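Long-range contacts in uncharacterized esterase YxiM (Bacillus subtilis, PDB 2O14), which is probably a hydrolase of the GDSL lipolytic family, carrying a galactose-binding-like beta domain ahead of its esterase-like domain: residues D19-Y29 / A60-E68; Y38-Q47 / N77-P85. All coordinates share one frame; numbering follows the deposited sequence.

Contact 1: residues D19-Y29 / A60-E68; sequences DFGSGSMEPGY and AGVKSDAVE. With MN (manganese (II) ion), chain B.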
loop_
_atom_site.group_PDB
_atom_site.type_symbol
_atom_site.label_atom_id
_atom_site.label_comp_id
_atom_site.label_asym_id
_atom_site.label_seq_id
_atom_site.Cartn_x
_atom_site.Cartn_y
_atom_site.Cartn_z
ATOM N N ASP A 19 1.898 -12.086 21.192
ATOM C CA ASP A 19 0.689 -11.419 21.669
ATOM C C ASP A 19 1.170 -10.241 22.513
ATOM O O ASP A 19 1.568 -10.409 23.661
ATOM C CB ASP A 19 -0.159 -12.383 22.516
ATOM C CG ASP A 19 -1.274 -11.676 23.279
ATOM O OD1 ASP A 19 -1.687 -10.586 22.846
ATOM O OD2 ASP A 19 -1.747 -12.213 24.307
ATOM N N PHE A 20 1.137 -9.052 21.926
ATOM C CA PHE A 20 1.598 -7.837 22.591
ATOM C C PHE A 20 0.615 -7.258 23.599
ATOM O O PHE A 20 -0.589 -7.205 23.354
ATOM C CB PHE A 20 1.932 -6.789 21.533
ATOM C CG PHE A 20 3.074 -7.185 20.638
ATOM C CD1 PHE A 20 4.397 -6.967 21.033
ATOM C CD2 PHE A 20 2.833 -7.800 19.410
ATOM C CE1 PHE A 20 5.463 -7.358 20.217
ATOM C CE2 PHE A 20 3.892 -8.195 18.582
ATOM C CZ PHE A 20 5.210 -7.972 18.989
ATOM N N GLY A 21 1.144 -6.807 24.732
ATOM C CA GLY A 21 0.306 -6.234 25.771
ATOM C C GLY A 21 0.527 -6.925 27.102
ATOM O O GLY A 21 1.179 -7.965 27.159
ATOM N N SER A 22 -0.026 -6.363 28.173
ATOM C CA SER A 22 0.138 -6.953 29.499
ATOM C C SER A 22 -1.160 -7.419 30.161
ATOM O O SER A 22 -1.128 -7.972 31.254
ATOM C CB SER A 22 0.841 -5.955 30.426
ATOM O OG SER A 22 0.091 -4.755 30.539
ATOM N N GLY A 23 -2.298 -7.206 29.507
ATOM C CA GLY A 23 -3.559 -7.598 30.110
ATOM C C GLY A 23 -3.827 -9.092 30.156
ATOM O O GLY A 23 -4.113 -9.652 31.217
ATOM N N SER A 24 -3.742 -9.733 28.996
ATOM C CA SER A 24 -3.983 -11.166 28.878
ATOM C C SER A 24 -2.990 -11.792 27.891
ATOM O O SER A 24 -2.549 -11.143 26.940
ATOM C CB SER A 24 -5.430 -11.399 28.404
ATOM O OG SER A 24 -5.792 -12.772 28.418
HETATM N N MSE A 25 -2.627 -13.046 28.142
HETATM C CA MSE A 25 -1.709 -13.786 27.281
HETATM C C MSE A 25 -2.472 -15.000 26.754
HETATM O O MSE A 25 -2.889 -15.866 27.523
HETATM C CB MSE A 25 -0.466 -14.228 28.063
HETATM C CG MSE A 25 0.536 -13.101 28.369
HETATM SE SE MSE A 25 -0.013 -11.762 29.702
HETATM C CE MSE A 25 1.050 -12.362 31.213
ATOM N N GLU A 26 -2.654 -15.053 25.439
ATOM C CA GLU A 26 -3.399 -16.138 24.818
ATOM C C GLU A 26 -2.534 -17.333 24.436
ATOM O O GLU A 26 -1.383 -17.179 24.021
ATOM C CB GLU A 26 -4.137 -15.622 23.582
ATOM C CG GLU A 26 -4.922 -14.326 23.794
ATOM C CD GLU A 26 -5.688 -14.286 25.110
ATOM O OE1 GLU A 26 -6.286 -15.314 25.503
ATOM O OE2 GLU A 26 -5.704 -13.211 25.750
ATOM N N PRO A 27 -3.087 -18.550 24.563
ATOM C CA PRO A 27 -2.351 -19.771 24.229
ATOM C C PRO A 27 -1.871 -19.799 22.786
ATOM O O PRO A 27 -2.554 -19.321 21.883
ATOM C CB PRO A 27 -3.358 -20.875 24.544
ATOM C CG PRO A 27 -4.673 -20.212 24.305
ATOM C CD PRO A 27 -4.479 -18.860 24.932
ATOM N N GLY A 28 -0.681 -20.356 22.582
ATOM C CA GLY A 28 -0.111 -20.439 21.249
ATOM C C GLY A 28 0.649 -19.174 20.897
ATOM O O GLY A 28 1.266 -19.082 19.837
ATOM N N TYR A 29 0.610 -18.196 21.792
ATOM C CA TYR A 29 1.288 -16.927 21.569
ATOM C C TYR A 29 2.278 -16.635 22.676
ATOM O O TYR A 29 2.051 -16.990 23.831
ATOM C CB TYR A 29 0.277 -15.778 21.547
ATOM C CG TYR A 29 -0.536 -15.646 20.287
ATOM C CD1 TYR A 29 -0.156 -14.756 19.286
ATOM C CD2 TYR A 29 -1.707 -16.381 20.109
ATOM C CE1 TYR A 29 -0.926 -14.593 18.136
ATOM C CE2 TYR A 29 -2.485 -16.228 18.965
ATOM C CZ TYR A 29 -2.088 -15.330 17.982
ATOM O OH TYR A 29 -2.849 -15.163 16.852
ATOM N N ALA A 60 -11.130 -8.905 20.916
ATOM C CA ALA A 60 -11.117 -10.160 21.663
ATOM C C ALA A 60 -9.779 -10.861 21.476
ATOM O O ALA A 60 -9.056 -10.582 20.522
ATOM C CB ALA A 60 -12.248 -11.066 21.177
ATOM N N GLY A 61 -9.459 -11.772 22.392
ATOM C CA GLY A 61 -8.210 -12.510 22.307
ATOM C C GLY A 61 -7.000 -11.597 22.306
ATOM O O GLY A 61 -6.936 -10.641 23.079
ATOM N N VAL A 62 -6.039 -11.877 21.436
ATOM C CA VAL A 62 -4.834 -11.060 21.366
ATOM C C VAL A 62 -5.130 -9.598 21.024
ATOM O O VAL A 62 -4.265 -8.736 21.159
ATOM C CB VAL A 62 -3.832 -11.638 20.342
ATOM C CG1 VAL A 62 -3.378 -13.017 20.799
ATOM C CG2 VAL A 62 -4.466 -11.717 18.965
ATOM N N LYS A 63 -6.362 -9.321 20.606
ATOM C CA LYS A 63 -6.771 -7.965 20.248
ATOM C C LYS A 63 -7.285 -7.175 21.453
ATOM O O LYS A 63 -7.662 -6.008 21.323
ATOM C CB LYS A 63 -7.856 -8.012 19.168
ATOM C CG LYS A 63 -7.376 -8.604 17.858
ATOM C CD LYS A 63 -8.451 -8.513 16.793
ATOM C CE LYS A 63 -7.989 -9.115 15.487
ATOM N NZ LYS A 63 -9.057 -8.996 14.453
ATOM N N SER A 64 -7.292 -7.814 22.620
ATOM C CA SER A 64 -7.756 -7.174 23.846
ATOM C C SER A 64 -6.687 -6.259 24.453
ATOM O O SER A 64 -6.979 -5.443 25.324
ATOM C CB SER A 64 -8.139 -8.236 24.878
ATOM O OG SER A 64 -6.971 -8.885 25.356
ATOM N N ASP A 65 -5.443 -6.413 24.014
ATOM C CA ASP A 65 -4.366 -5.577 24.538
ATOM C C ASP A 65 -3.302 -5.309 23.480
ATOM O O ASP A 65 -3.300 -5.941 22.422
ATOM C CB ASP A 65 -3.738 -6.226 25.779
ATOM C CG ASP A 65 -3.241 -7.643 25.524
ATOM O OD1 ASP A 65 -3.321 -8.123 24.375
ATOM O OD2 ASP A 65 -2.763 -8.282 26.481
ATOM N N ALA A 66 -2.398 -4.376 23.765
ATOM C CA ALA A 66 -1.356 -4.030 22.808
ATOM C C ALA A 66 -0.251 -3.190 23.425
ATOM O O ALA A 66 -0.274 -2.888 24.613
ATOM C CB ALA A 66 -1.976 -3.267 21.637
ATOM N N VAL A 67 0.731 -2.844 22.599
ATOM C CA VAL A 67 1.827 -1.980 23.013
ATOM C C VAL A 67 1.709 -0.778 22.092
ATOM O O VAL A 67 1.269 -0.913 20.945
ATOM C CB VAL A 67 3.222 -2.620 22.793
ATOM C CG1 VAL A 67 3.503 -3.663 23.872
ATOM C CG2 VAL A 67 3.294 -3.240 21.412
ATOM N N GLU A 68 2.072 0.393 22.594
ATOM C CA GLU A 68 2.017 1.605 21.788
ATOM C C GLU A 68 3.422 2.141 21.534
ATOM O O GLU A 68 4.235 2.236 22.454
ATOM C CB GLU A 68 1.197 2.680 22.495
ATOM C CG GLU A 68 1.046 3.937 21.675
ATOM C CD GLU A 68 0.187 4.972 22.355
ATOM O OE1 GLU A 68 -0.491 4.626 23.347
ATOM O OE2 GLU A 68 0.185 6.130 21.886
HETATM MN MN MN B . -2.505 -10.173 25.079
HETATM O O HOH W 1 -1.329 -4.182 27.687
HETATM O O HOH W 2 -4.577 -10.738 24.856
HETATM O O HOH W 3 -8.371 -11.279 26.129
HETATM O O HOH W 4 -0.206 -9.972 25.493
#
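Asp19 and Asp65 face each other across a manganese ion, and the metal ties the two segments together within the galactose-binding-like domain, away from the predicted esterase residues. Each carboxylate binds through both oxygens: Asp19 OD2 lies 2.3 Å from the manganese and Asp65 OD1 also 2.3 Å, with the two carboxylate planes turned 48° apart. The carbonyl Ser24 O at 2.1 Å from the metal and two waters complete a shell of seven oxygen atoms. The cation probably offsets the repulsion between acceptors such as Asp65 OD2 and Ser24 O, 2.9 Å apart.

Hydrogen bonds hold this first shell in position. Ser24 N reaches Asp65 OD2 from above the carboxylate plane in a nearly straight bond (172°), while Glu26 N meets Asp19 OD2 on its anti side. With its chain bent at chi2 (-42°), Glu26 brings OE2 back to Ser24 OG, 2.7 Å away, and to a metal-bound water that also donates to Gly61 O.

Apolar contacts flank the site. Val62 CG1 stands 3.6 Å from the centroid of the Tyr29 ring, almost on its normal, a CH-pi contact over the face; the same methyl touches Asp19 CG and Glu26 CG. Phe20 CB packs 3.8 Å from Val67 CG2. At Gly21 a side chain would run into Asp65.

Strand 15-20 ends at this site and strand 65-69 starts from it. Both pair antiparallel with strand 146-156, where Ser148 hydrogen-bonds to Phe20 and Asp65, and Phe20 packs on Leu147 and Leu150.

Contact 2: residues Y38-Q47 / N77-P85; sequences YDRSKGYGFQ and NNTFNVDLP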
loop_
_atom_site.group_PDB
_atom_site.type_symbol
_atom_site.label_atom_id
_atom_site.label_comp_id
_atom_site.label_asym_id
_atom_site.label_seq_id
_atom_site.Cartn_x
_atom_site.Cartn_y
_atom_site.Cartn_z
ATOM N N TYR A 38 14.820 -6.226 24.274
ATOM C CA TYR A 38 15.375 -7.241 23.384
ATOM C C TYR A 38 16.432 -8.042 24.138
ATOM O O TYR A 38 17.388 -7.469 24.668
ATOM C CB TYR A 38 16.047 -6.600 22.174
ATOM C CG TYR A 38 16.881 -7.583 21.400
ATOM C CD1 TYR A 38 16.280 -8.565 20.614
ATOM C CD2 TYR A 38 18.273 -7.573 21.495
ATOM C CE1 TYR A 38 17.040 -9.519 19.944
ATOM C CE2 TYR A 38 19.048 -8.525 20.829
ATOM C CZ TYR A 38 18.428 -9.492 20.056
ATOM O OH TYR A 38 19.176 -10.435 19.389
ATOM N N ASP A 39 16.261 -9.359 24.166
ATOM C CA ASP A 39 17.191 -10.254 24.848
ATOM C C ASP A 39 17.630 -11.303 23.830
ATOM O O ASP A 39 16.828 -12.136 23.409
ATOM C CB ASP A 39 16.493 -10.941 26.025
ATOM C CG ASP A 39 17.444 -11.770 26.865
ATOM O OD1 ASP A 39 18.319 -12.447 26.281
ATOM O OD2 ASP A 39 17.313 -11.756 28.109
ATOM N N ARG A 40 18.899 -11.270 23.439
ATOM C CA ARG A 40 19.395 -12.217 22.452
ATOM C C ARG A 40 19.275 -13.682 22.874
ATOM O O ARG A 40 19.124 -14.561 22.025
ATOM C CB ARG A 40 20.842 -11.890 22.088
ATOM C CG ARG A 40 21.387 -12.742 20.962
ATOM C CD ARG A 40 22.624 -12.116 20.344
ATOM N NE ARG A 40 22.315 -10.865 19.655
ATOM C CZ ARG A 40 23.223 -10.085 19.075
ATOM N NH1 ARG A 40 24.507 -10.429 19.098
ATOM N NH2 ARG A 40 22.851 -8.959 18.479
ATOM N N SER A 41 19.332 -13.953 24.174
ATOM C CA SER A 41 19.205 -15.331 24.642
ATOM C C SER A 41 17.764 -15.809 24.427
ATOM O O SER A 41 17.511 -17.012 24.305
ATOM C CB SER A 41 19.588 -15.448 26.125
ATOM O OG SER A 41 18.617 -14.849 26.969
ATOM N N LYS A 42 16.827 -14.863 24.381
ATOM C CA LYS A 42 15.418 -15.179 24.146
ATOM C C LYS A 42 15.094 -15.049 22.660
ATOM O O LYS A 42 14.217 -15.741 22.152
ATOM C CB LYS A 42 14.502 -14.245 24.940
ATOM C CG LYS A 42 14.499 -14.483 26.436
ATOM C CD LYS A 42 13.538 -13.534 27.127
ATOM C CE LYS A 42 13.640 -13.656 28.632
ATOM N NZ LYS A 42 12.744 -12.686 29.326
ATOM N N GLY A 43 15.789 -14.146 21.973
ATOM C CA GLY A 43 15.561 -13.969 20.549
ATOM C C GLY A 43 14.560 -12.902 20.137
ATOM O O GLY A 43 14.236 -12.784 18.956
ATOM N N TYR A 44 14.070 -12.113 21.087
ATOM C CA TYR A 44 13.100 -11.072 20.754
ATOM C C TYR A 44 12.987 -10.033 21.865
ATOM O O TYR A 44 13.473 -10.240 22.981
ATOM C CB TYR A 44 11.723 -11.694 20.522
ATOM C CG TYR A 44 11.162 -12.348 21.763
ATOM C CD1 TYR A 44 11.417 -13.687 22.050
ATOM C CD2 TYR A 44 10.417 -11.612 22.679
ATOM C CE1 TYR A 44 10.941 -14.279 23.228
ATOM C CE2 TYR A 44 9.941 -12.189 23.857
ATOM C CZ TYR A 44 10.208 -13.518 24.125
ATOM O OH TYR A 44 9.766 -14.068 25.307
ATOM N N GLY A 45 12.313 -8.927 21.563
ATOM C CA GLY A 45 12.137 -7.878 22.550
ATOM C C GLY A 45 12.296 -6.500 21.942
ATOM O O GLY A 45 12.720 -6.365 20.795
ATOM N N PHE A 46 11.967 -5.470 22.713
ATOM C CA PHE A 46 12.070 -4.105 22.228
ATOM C C PHE A 46 13.462 -3.505 22.391
ATOM O O PHE A 46 14.093 -3.626 23.441
ATOM C CB PHE A 46 11.025 -3.244 22.926
ATOM C CG PHE A 46 9.622 -3.620 22.572
ATOM C CD1 PHE A 46 9.092 -3.284 21.331
ATOM C CD2 PHE A 46 8.834 -4.334 23.469
ATOM C CE1 PHE A 46 7.794 -3.656 20.989
ATOM C CE2 PHE A 46 7.534 -4.711 23.136
ATOM C CZ PHE A 46 7.015 -4.370 21.894
ATOM N N GLN A 47 13.928 -2.852 21.332
ATOM C CA GLN A 47 15.250 -2.240 21.310
ATOM C C GLN A 47 15.358 -1.072 22.279
ATOM O O GLN A 47 16.384 -0.898 22.932
ATOM C CB GLN A 47 15.576 -1.772 19.888
ATOM C CG GLN A 47 16.998 -1.260 19.713
ATOM C CD GLN A 47 18.038 -2.279 20.160
ATOM O OE1 GLN A 47 18.043 -3.421 19.698
ATOM N NE2 GLN A 47 18.924 -1.870 21.066
ATOM N N ASN A 77 14.611 3.766 16.097
ATOM C CA ASN A 77 15.226 2.598 16.709
ATOM C C ASN A 77 14.234 1.967 17.665
ATOM O O ASN A 77 14.513 0.923 18.255
ATOM C CB ASN A 77 16.491 2.993 17.478
ATOM C CG ASN A 77 17.692 3.152 16.572
ATOM O OD1 ASN A 77 18.628 3.887 16.885
ATOM N ND2 ASN A 77 17.677 2.449 15.440
ATOM N N ASN A 78 13.078 2.615 17.818
ATOM C CA ASN A 78 12.026 2.123 18.700
ATOM C C ASN A 78 11.298 0.950 18.041
ATOM O O ASN A 78 10.101 1.032 17.761
ATOM C CB ASN A 78 11.013 3.235 18.995
ATOM C CG ASN A 78 10.059 2.867 20.124
ATOM O OD1 ASN A 78 8.916 3.331 20.170
ATOM N ND2 ASN A 78 10.531 2.046 21.051
ATOM N N THR A 79 12.012 -0.141 17.799
ATOM C CA THR A 79 11.398 -1.302 17.156
ATOM C C THR A 79 11.266 -2.529 18.045
ATOM O O THR A 79 11.817 -2.596 19.141
ATOM C CB THR A 79 12.219 -1.762 15.938
ATOM O OG1 THR A 79 13.575 -2.002 16.350
ATOM C CG2 THR A 79 12.185 -0.715 14.829
ATOM N N PHE A 80 10.503 -3.493 17.549
ATOM C CA PHE A 80 10.354 -4.777 18.207
ATOM C C PHE A 80 11.303 -5.610 17.354
ATOM O O PHE A 80 11.161 -5.630 16.130
ATOM C CB PHE A 80 8.936 -5.323 18.047
ATOM C CG PHE A 80 8.818 -6.793 18.350
ATOM C CD1 PHE A 80 8.966 -7.264 19.653
ATOM C CD2 PHE A 80 8.579 -7.708 17.329
ATOM C CE1 PHE A 80 8.875 -8.625 19.933
ATOM C CE2 PHE A 80 8.488 -9.070 17.596
ATOM C CZ PHE A 80 8.636 -9.529 18.901
ATOM N N ASN A 81 12.268 -6.275 17.975
ATOM C CA ASN A 81 13.209 -7.092 17.216
ATOM C C ASN A 81 12.962 -8.565 17.464
ATOM O O ASN A 81 12.527 -8.959 18.547
ATOM C CB ASN A 81 14.656 -6.797 17.615
ATOM C CG ASN A 81 14.961 -5.323 17.670
ATOM O OD1 ASN A 81 14.358 -4.526 16.954
ATOM N ND2 ASN A 81 15.917 -4.951 18.513
ATOM N N VAL A 82 13.243 -9.370 16.446
ATOM C CA VAL A 82 13.104 -10.808 16.551
ATOM C C VAL A 82 14.163 -11.458 15.667
ATOM O O VAL A 82 14.206 -11.238 14.456
ATOM C CB VAL A 82 11.684 -11.292 16.137
ATOM C CG1 VAL A 82 11.309 -10.736 14.774
ATOM C CG2 VAL A 82 11.644 -12.818 16.119
ATOM N N ASP A 83 15.047 -12.231 16.290
ATOM C CA ASP A 83 16.096 -12.916 15.551
ATOM C C ASP A 83 15.457 -14.050 14.760
ATOM O O ASP A 83 14.637 -14.800 15.293
ATOM C CB ASP A 83 17.151 -13.466 16.514
ATOM C CG ASP A 83 17.827 -12.373 17.313
ATOM O OD1 ASP A 83 18.170 -11.336 16.715
ATOM O OD2 ASP A 83 18.024 -12.550 18.532
ATOM N N LEU A 84 15.831 -14.164 13.489
ATOM C CA LEU A 84 15.282 -15.194 12.609
ATOM C C LEU A 84 16.311 -15.697 11.604
ATOM O O LEU A 84 17.121 -14.922 11.093
ATOM C CB LEU A 84 14.105 -14.631 11.806
ATOM C CG LEU A 84 12.917 -13.981 12.518
ATOM C CD1 LEU A 84 12.032 -13.280 11.489
ATOM C CD2 LEU A 84 12.133 -15.036 13.276
ATOM N N PRO A 85 16.298 -17.007 11.310
ATOM C CA PRO A 85 17.263 -17.513 10.330
ATOM C C PRO A 85 16.957 -16.761 9.039
ATOM O O PRO A 85 15.797 -16.444 8.775
ATOM C CB PRO A 85 16.904 -18.992 10.225
ATOM C CG PRO A 85 16.390 -19.313 11.610
ATOM C CD PRO A 85 15.532 -18.106 11.928
HETATM O O HOH W 5 18.614 -14.915 19.526
HETATM O O HOH W 6 13.480 -15.528 17.892
#
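Phe46 presents one face of its ring to the edge of Phe80, an edge-to-face pair with centroids 5.5 Å apart and planes at 61°. The two belong to neighbouring antiparallel strands, 44-46 and 80-83, at one margin of a five-stranded sheet in the galactose-binding-like domain. Phe80 CG is anti to the backbone N (chi1 163°), which lays the ring along strand 44-46, with CZ near Tyr44 CB and CD1 over the rim of Phe46. Tyr44, Val82 and both phenylalanines lie on the same face of the sheet.

Gly45 and Asn81 form the hydrogen-bonded pair, Asn81 N reaching Gly45 O at 2.9 Å. Asp83 N to Gly43 O and Gln47 N to Thr79 O extend the ladder at its two ends.

On the side of the sheet that carries Asn81, polar groups gather. Tyr38, a loop residue lying against it, donates from OH to the syn lone pair of Asp83 OD2 at 2.6 Å, the carboxylate lying at the ring edge and turned 88° from it. The same hydroxyl accepts from Arg40 NE, in the guanidinium plane. A phenylalanine at Tyr38 would probably leave Asp83 OD2 without this donor and Arg40 NE without its acceptor, freeing the guanidinium to turn. Further along, Thr79 OG1 donates to Asn81 OD1 in the carbonyl plane, and Asn81 ND2 makes a weak bond of 2.9 Å to Gln47 OE1, the two amides nearly coplanar.

How the contacts relate
The two contacts illustrate how a beta domain can be tied together at two adjoining points. Their centres lie 18 Å apart, and their segments alternate along the chain: 19-29, 38-47, 60-68, 77-85. All four fall within the galactose-binding-like range, away from the predicted esterase active site. Contact 1 binds manganese at the strand ends of a mixed sheet, where 15-20 finishes and 65-69 begins, whereas contact 2 pairs the first two strands of the five-stranded antiparallel sheet. The sheets meet where Phe20 CE1 packs 3.5 Å from Phe80 CD1 and Val67 CG2 lies 3.9 Å from Phe46 CZ, so one hydrophobic core, largely of phenylalanines, joins the metal-site strands to contact 2.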